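Local atomic coordinates of Ice-binding protein isoform1a (PDB entry 7BWX), a protein that binds ice, probably by recognising specific water molecules in its prism planes, and so probably restrains crystal growth around a cold-living fungus. Residues Leu20-Ala26 against Ala193-Leu199; Val98-Tyr104 against Ser124-Leu130; Ala148-Asn152 against Thr205-Ser209. The protein carries 1 engineered substitution. All blocks are in the same frame, centred on the assembly; numbering follows the deposited sequence.

Interaction 1 (Leu20-Ala26 against Ala193-Leu199)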
# COMPACT_ATOMS: atom_id res chain seq x y z
N LEU A 20 5.79 6.30 3.88
CA LEU A 20 7.21 6.53 3.55
C LEU A 20 7.27 7.09 2.13
O LEU A 20 6.64 6.51 1.20
CB LEU A 20 7.96 5.20 3.67
CG LEU A 20 9.42 5.26 3.31
CD1 LEU A 20 10.16 6.10 4.32
CD2 LEU A 20 9.94 3.83 3.23
N ALA A 21 7.85 8.27 1.98
CA ALA A 21 7.91 8.90 0.65
C ALA A 21 9.14 9.77 0.61
O ALA A 21 9.28 10.66 1.44
CB ALA A 21 6.69 9.70 0.41
N PRO A 22 9.99 9.59 -0.41
CA PRO A 22 11.22 10.36 -0.44
C PRO A 22 10.94 11.86 -0.56
O PRO A 22 11.58 12.67 0.14
CB PRO A 22 11.94 9.80 -1.65
CG PRO A 22 10.88 9.09 -2.47
CD PRO A 22 9.84 8.61 -1.49
N GLN A 23 9.98 12.23 -1.40
CA GLN A 23 9.73 13.65 -1.73
C GLN A 23 8.53 14.20 -0.95
O GLN A 23 7.92 15.20 -1.41
CB GLN A 23 9.61 13.83 -3.24
CG GLN A 23 10.82 13.38 -4.06
CD GLN A 23 12.20 13.61 -3.50
OE1 GLN A 23 12.54 14.68 -2.97
NE2 GLN A 23 13.03 12.59 -3.63
N GLY A 24 8.23 13.64 0.22
CA GLY A 24 7.42 14.32 1.22
C GLY A 24 6.05 13.67 1.43
O GLY A 24 5.62 12.85 0.58
N VAL A 25 5.42 14.02 2.53
CA VAL A 25 4.03 13.63 2.86
C VAL A 25 3.28 14.94 3.07
O VAL A 25 3.78 15.81 3.84
CB VAL A 25 3.96 12.74 4.11
CG1 VAL A 25 2.53 12.36 4.39
CG2 VAL A 25 4.81 11.50 3.99
N ALA A 26 2.22 15.15 2.33
CA ALA A 26 1.40 16.37 2.37
C ALA A 26 0.02 15.94 2.87
O ALA A 26 -0.64 15.23 2.13
CB ALA A 26 1.30 17.02 1.00
N ALA A 193 5.71 4.98 -1.04
CA ALA A 193 5.68 5.72 -2.32
C ALA A 193 7.10 5.90 -2.85
O ALA A 193 8.03 5.92 -2.04
CB ALA A 193 5.03 7.06 -2.19
N GLY A 194 7.22 6.01 -4.17
CA GLY A 194 8.50 6.32 -4.81
C GLY A 194 8.67 7.82 -5.02
O GLY A 194 9.77 8.25 -5.39
N SER A 195 7.61 8.62 -4.85
CA SER A 195 7.68 10.10 -4.96
C SER A 195 7.13 10.75 -3.69
O SER A 195 7.91 10.96 -2.75
CB SER A 195 7.01 10.60 -6.23
OG SER A 195 5.63 10.26 -6.31
N ALA A 196 5.84 11.10 -3.67
CA ALA A 196 5.17 11.73 -2.52
C ALA A 196 3.97 10.88 -2.09
O ALA A 196 3.51 10.04 -2.88
CB ALA A 196 4.76 13.15 -2.83
N VAL A 197 3.53 11.08 -0.87
CA VAL A 197 2.21 10.58 -0.38
C VAL A 197 1.35 11.81 -0.09
O VAL A 197 1.82 12.72 0.63
CB VAL A 197 2.38 9.71 0.86
CG1 VAL A 197 1.03 9.42 1.54
CG2 VAL A 197 3.08 8.43 0.52
N THR A 198 0.14 11.85 -0.62
CA THR A 198 -0.85 12.88 -0.23
C THR A 198 -1.95 12.21 0.58
O THR A 198 -2.37 11.06 0.23
CB THR A 198 -1.45 13.65 -1.40
OG1 THR A 198 -2.29 12.80 -2.18
CG2 THR A 198 -0.36 14.24 -2.28
N LEU A 199 -2.34 12.88 1.67
CA LEU A 199 -3.34 12.33 2.60
C LEU A 199 -4.44 13.37 2.81
O LEU A 199 -4.15 14.57 2.83
CB LEU A 199 -2.67 11.97 3.91
CG LEU A 199 -1.50 10.99 3.85
CD1 LEU A 199 -0.78 11.02 5.17
CD2 LEU A 199 -1.95 9.58 3.52
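Val25 and Ala26 pair in parallel with Val197 and Thr198 on one wall of a right-handed beta-helix, where strand 25-28, at the edge of its sheet, docks on strand 197-200 although 166 residues lie between the segments. The face carrying Val25 and Val197 is the tight one. Val25 CG1 lies 3.7 Å from Leu199 CD1, and it is the branch set opposite the backbone N (chi1 -180°) that makes this touch. Ala21, a residue small enough to point straight at segment 193-199, puts its CB 3.8 Å from Val197 CG2. Branched and short apolar chains suit this inner side, which Phe47 from a loop and Leu191 of strand 186-192 help to fill.

Before strand 25-28 comes a type I beta turn, Ala21 to Gly24. The ring of Pro22 lies against three carbonyls, its CG 3.2 Å from Gly194 O and its CD touching Ala193 O and Ser195 O, while Phe67 of helix 61-79 also touches it. A glycine in its place would probably strip the ring's apolar cover from Ala193 O and Gly194 O and free the turn's backbone to flex. Gly24 itself has a positive phi of 112°, where a CB would jam against the preceding carbonyl.

The other side is looser. Ala26 and Thr198 send their CB atoms to the opposite face, where Ala26 is exposed, and the Gln23 chain bends away towards Thr42. Its backbone stays fixed nonetheless: Gln23 N donates a 2.8 Å hydrogen bond to Ser195 O, tilted 23° from that carbonyl's plane.

Interaction 2 (Val98-Tyr104 against Ser124-Leu130)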
# COMPACT_ATOMS: atom_id res chain seq x y z
N VAL A 98 -7.49 -16.39 -4.22
CA VAL A 98 -6.55 -17.18 -3.38
C VAL A 98 -5.13 -16.65 -3.60
O VAL A 98 -4.92 -15.85 -4.53
CB VAL A 98 -6.68 -18.70 -3.64
CG1 VAL A 98 -8.08 -19.22 -3.28
CG2 VAL A 98 -6.35 -19.08 -5.06
N ALA A 99 -4.21 -17.10 -2.76
CA ALA A 99 -2.78 -16.75 -2.78
C ALA A 99 -2.29 -16.79 -4.22
O ALA A 99 -2.61 -17.73 -4.95
CB ALA A 99 -1.98 -17.65 -1.89
N GLY A 100 -1.53 -15.80 -4.64
CA GLY A 100 -0.87 -15.86 -5.96
C GLY A 100 -0.12 -14.58 -6.27
O GLY A 100 -0.20 -13.62 -5.48
N VAL A 101 0.61 -14.61 -7.37
CA VAL A 101 1.22 -13.43 -8.03
C VAL A 101 0.35 -13.17 -9.25
O VAL A 101 0.36 -14.00 -10.22
CB VAL A 101 2.70 -13.71 -8.35
CG1 VAL A 101 3.42 -12.49 -8.92
CG2 VAL A 101 3.40 -14.22 -7.11
N TYR A 102 -0.42 -12.10 -9.20
CA TYR A 102 -1.42 -11.74 -10.24
C TYR A 102 -0.84 -10.61 -11.09
O TYR A 102 -0.53 -9.51 -10.54
CB TYR A 102 -2.72 -11.27 -9.57
CG TYR A 102 -3.45 -12.37 -8.85
CD1 TYR A 102 -3.09 -12.79 -7.59
CD2 TYR A 102 -4.54 -12.99 -9.44
CE1 TYR A 102 -3.77 -13.80 -6.93
CE2 TYR A 102 -5.18 -14.06 -8.84
CZ TYR A 102 -4.82 -14.44 -7.57
OH TYR A 102 -5.48 -15.49 -6.98
N LYS A 103 -0.68 -10.88 -12.38
CA LYS A 103 -0.13 -9.90 -13.35
C LYS A 103 -1.26 -9.18 -14.05
O LYS A 103 -2.10 -9.83 -14.76
CB LYS A 103 0.82 -10.62 -14.32
CG LYS A 103 1.33 -9.80 -15.49
CD LYS A 103 2.47 -10.50 -16.25
CE LYS A 103 2.00 -11.42 -17.35
NZ LYS A 103 1.36 -10.65 -18.45
N TYR A 104 -1.25 -7.86 -13.97
CA TYR A 104 -2.16 -6.97 -14.71
C TYR A 104 -1.33 -6.05 -15.60
O TYR A 104 -0.47 -5.27 -15.06
CB TYR A 104 -3.04 -6.16 -13.76
CG TYR A 104 -4.06 -6.98 -13.01
CD1 TYR A 104 -3.71 -7.69 -11.87
CD2 TYR A 104 -5.37 -7.04 -13.43
CE1 TYR A 104 -4.63 -8.46 -11.17
CE2 TYR A 104 -6.31 -7.78 -12.73
CZ TYR A 104 -5.94 -8.50 -11.61
OH TYR A 104 -6.90 -9.20 -10.93
N SER A 124 -0.48 -17.72 3.34
CA SER A 124 -0.91 -17.25 1.99
C SER A 124 -0.27 -15.88 1.68
O SER A 124 -0.37 -15.00 2.54
CB SER A 124 -2.42 -17.14 1.93
OG SER A 124 -3.04 -18.42 1.74
N VAL A 125 0.29 -15.70 0.48
CA VAL A 125 0.81 -14.38 0.03
C VAL A 125 0.11 -13.97 -1.25
O VAL A 125 -0.15 -14.84 -2.13
CB VAL A 125 2.35 -14.43 -0.12
CG1 VAL A 125 2.86 -13.18 -0.80
CG2 VAL A 125 3.00 -14.62 1.23
N TRP A 126 -0.22 -12.67 -1.35
CA TRP A 126 -0.75 -12.02 -2.56
C TRP A 126 0.25 -10.95 -3.01
O TRP A 126 0.61 -10.05 -2.22
CB TRP A 126 -2.11 -11.39 -2.37
CG TRP A 126 -3.22 -12.35 -2.08
CD1 TRP A 126 -4.18 -12.83 -2.92
CD2 TRP A 126 -3.46 -12.95 -0.80
NE1 TRP A 126 -5.00 -13.69 -2.25
CE2 TRP A 126 -4.60 -13.76 -0.94
CE3 TRP A 126 -2.83 -12.87 0.42
CZ2 TRP A 126 -5.09 -14.51 0.13
CZ3 TRP A 126 -3.33 -13.58 1.48
CH2 TRP A 126 -4.44 -14.40 1.33
N VAL A 127 0.64 -11.01 -4.27
CA VAL A 127 1.42 -9.93 -4.93
C VAL A 127 0.63 -9.54 -6.17
O VAL A 127 0.49 -10.37 -7.08
CB VAL A 127 2.86 -10.34 -5.27
CG1 VAL A 127 3.57 -9.16 -5.89
CG2 VAL A 127 3.61 -10.88 -4.10
N PHE A 128 0.09 -8.33 -6.16
CA PHE A 128 -0.57 -7.74 -7.32
C PHE A 128 0.46 -6.94 -8.08
O PHE A 128 0.86 -5.88 -7.61
CB PHE A 128 -1.80 -6.96 -6.87
CG PHE A 128 -2.87 -7.87 -6.32
CD1 PHE A 128 -3.82 -8.43 -7.17
CD2 PHE A 128 -2.95 -8.14 -4.97
CE1 PHE A 128 -4.80 -9.30 -6.67
CE2 PHE A 128 -3.94 -8.96 -4.46
CZ PHE A 128 -4.86 -9.55 -5.32
N GLN A 129 0.77 -7.41 -9.29
CA GLN A 129 1.73 -6.76 -10.21
C GLN A 129 0.90 -5.89 -11.14
O GLN A 129 0.37 -6.44 -12.17
CB GLN A 129 2.58 -7.79 -10.96
CG GLN A 129 3.35 -8.72 -10.05
CD GLN A 129 4.14 -9.72 -10.85
OE1 GLN A 129 3.58 -10.35 -11.76
NE2 GLN A 129 5.40 -9.90 -10.51
N LEU A 130 0.70 -4.63 -10.77
CA LEU A 130 -0.12 -3.68 -11.54
C LEU A 130 0.82 -2.84 -12.40
O LEU A 130 1.59 -2.05 -11.87
CB LEU A 130 -0.97 -2.85 -10.57
CG LEU A 130 -1.73 -3.66 -9.52
CD1 LEU A 130 -2.60 -2.78 -8.64
CD2 LEU A 130 -2.59 -4.75 -10.15
O HOH W 1 -4.94 -18.66 -0.29
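Gly100-Tyr104 and Trp126-Leu130 run parallel in exact residue-for-residue register, their axes 4.8 Å apart and inclined by 12°, with backbone bonds alternating from one strand to the other; the first, Gly100 N to Val125 O, is weak, while Gln129 N to Tyr102 O is 2.8 Å.

One face is mainly aromatic. The Tyr102 and Phe128 rings lie side by side with planes at 18°, but their centroids are 5.3 Å apart, so they are slid past each other and barely overlap. Both hold CG opposite the carbonyl carbon (chi1 -68°), which tilts them alike. It is Tyr102 CB that comes nearest the Phe128 ring, at 3.9 Å from CD1. Beyond them Leu130 CD2 rests 3.6 Å from Tyr104 CD1. At the start of the strands Ala99 CA sits over one face of the Trp126 indole, 4.0 Å from the centroid of its five-membered ring, a CH-pi contact; the indole NE1 is hydrogen-bonded to Phe97 O. Gly100 suits its place because a CB there would run into Tyr102 CE1. Tyr102 OH bonds back to Val98 O, four residues earlier.

On the opposite face, Gln129 is extended beyond CG and crosses Val101, whose CG1 meets the amide carbon CD at 3.5 Å. The amide's NE2 goes on to Gly77 O in the last turn of helix 61-79 and Leu80 O beyond, so a residue with both an aliphatic stem and a donor fits here. Lys103 turns away to Asp85 and Asp105.

Stacking like residues on successive parallel coils, with rings inside and Leu116 among their neighbours, is the hallmark of a beta-solenoid.

Interaction 3 (Ala148-Asn152 against Thr205-Ser209)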
# COMPACT_ATOMS: atom_id res chain seq x y z
N ALA A 148 -6.46 -15.15 5.79
CA ALA A 148 -5.66 -14.15 5.03
C ALA A 148 -5.16 -13.10 6.01
O ALA A 148 -5.93 -12.66 6.84
CB ALA A 148 -6.47 -13.51 3.95
N LYS A 149 -3.91 -12.67 5.86
CA LYS A 149 -3.32 -11.58 6.69
C LYS A 149 -2.91 -10.37 5.84
O LYS A 149 -2.24 -10.58 4.81
CB LYS A 149 -2.07 -12.12 7.37
CG LYS A 149 -2.36 -13.22 8.38
CD LYS A 149 -1.28 -13.30 9.39
CE LYS A 149 -0.15 -14.20 8.96
NZ LYS A 149 0.78 -14.48 10.09
N ALA A 150 -3.29 -9.16 6.26
CA ALA A 150 -2.99 -7.90 5.53
C ALA A 150 -1.49 -7.79 5.27
O ALA A 150 -1.08 -7.35 4.17
CB ALA A 150 -3.45 -6.73 6.34
N ASN A 151 -0.67 -8.20 6.23
CA ASN A 151 0.79 -8.01 6.11
C ASN A 151 1.35 -8.95 5.04
O ASN A 151 2.52 -8.79 4.73
CB ASN A 151 1.48 -8.18 7.46
CG ASN A 151 2.80 -7.44 7.51
OD1 ASN A 151 2.93 -6.32 6.98
ND2 ASN A 151 3.80 -8.13 8.03
N ASN A 152 0.56 -9.86 4.47
CA ASN A 152 1.01 -10.80 3.41
C ASN A 152 0.41 -10.41 2.06
O ASN A 152 0.50 -11.23 1.11
CB ASN A 152 0.67 -12.26 3.74
CG ASN A 152 1.48 -12.84 4.88
OD1 ASN A 152 2.51 -12.31 5.27
ND2 ASN A 152 1.06 -13.99 5.36
N THR A 205 -3.01 2.08 9.56
CA THR A 205 -2.54 1.25 10.67
C THR A 205 -1.65 0.12 10.17
O THR A 205 -2.15 -0.83 9.54
CB THR A 205 -3.74 0.70 11.46
OG1 THR A 205 -4.53 1.81 11.86
CG2 THR A 205 -3.29 -0.10 12.66
N VAL A 206 -0.40 0.14 10.58
CA VAL A 206 0.56 -0.92 10.17
C VAL A 206 0.15 -2.24 10.84
O VAL A 206 -0.20 -2.21 11.98
CB VAL A 206 2.00 -0.49 10.50
CG1 VAL A 206 2.99 -1.59 10.20
CG2 VAL A 206 2.35 0.78 9.73
N GLN A 207 0.25 -3.33 10.12
CA GLN A 207 -0.16 -4.69 10.56
C GLN A 207 1.07 -5.58 10.64
O GLN A 207 2.00 -5.33 9.89
CB GLN A 207 -1.15 -5.29 9.55
CG GLN A 207 -2.37 -4.41 9.31
CD GLN A 207 -3.21 -4.24 10.56
OE1 GLN A 207 -3.53 -3.13 11.00
NE2 GLN A 207 -3.55 -5.35 11.16
N ASN A 208 1.01 -6.63 11.46
CA ASN A 208 2.07 -7.66 11.63
C ASN A 208 1.54 -9.06 11.24
O ASN A 208 0.30 -9.22 11.10
CB ASN A 208 2.59 -7.58 13.06
CG ASN A 208 3.05 -6.17 13.37
OD1 ASN A 208 2.45 -5.47 14.17
ND2 ASN A 208 4.09 -5.73 12.69
N SER A 209 2.44 -10.04 11.04
CA SER A 209 2.12 -11.45 10.66
C SER A 209 3.13 -12.41 11.31
O SER A 209 4.24 -12.64 10.82
CB SER A 209 2.01 -11.64 9.13
OG SER A 209 3.22 -11.39 8.40
O HOH W 2 -1.34 -8.93 8.92
O HOH W 3 1.28 -3.75 7.33
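Asn151 is the residue through which the loop 148-152 grips the chain's last modelled residues, 205-209. Its CB faces them, lying 3.8 Å from Gln207 O and scarcely farther from Asn208 C. With CG swung opposite the backbone N (chi1 -156°), the amide is carried along the tail, and CG itself stands 3.3 Å from Gln207 O. At the end the two amide atoms part. OD1 may accept from a water that also takes the hydrogen of Gln207 N, at 3.0 Å, whereas ND2 donates a weak bond to Ser209 OG, 3.3 Å away. The same hydroxyl gives a second weak bond to Asn152 OD1, so two asparagines flank one serine. An asparagine suits both places because its short amide can offer a donor and an acceptor without a long, mobile stem.

The backbone joins in through water. One molecule accepts from Asn151 N and donates to Asn208 O at 2.7 Å, bridging a gap that the two main chains do not close directly. Asn151 belongs to a short 3-10 turn, and the bond from Asn152 N to Lys149 O holds its shape. Beneath the polar layer Ala150 CB meets Gln207 CG at 3.9 Å, an apolar touch, while the Lys149 chain reaches alongside Ser209.

Ser209 is poorly ordered, so its bonds are best read as tentative. Weak side-chain bonds, bridging waters and few carbon contacts imply a hydrated surface attachment that pins the tail lightly beside Thr7, rather than a packed interior seam.

In the fold
Interactions 1 and 2 are both parallel strand pairings of the beta-helix, on opposite sides of the chain's centre with centres 24 Å apart, and they belong to different sheets of the solenoid. Each has a buried inner face, but aliphatic residues, from alanine to leucine, fill that of interaction 1 and large rings that of interaction 2. Interaction 3 pairs no strands: it fastens two loops near the surface, with waters and amides taking over from backbone bonds. It adjoins interaction 2, since Trp126 N probably bonds to Asn152 O and the indole packs on Ala148, and remains about 9 Å from interaction 1 at the nearest atoms.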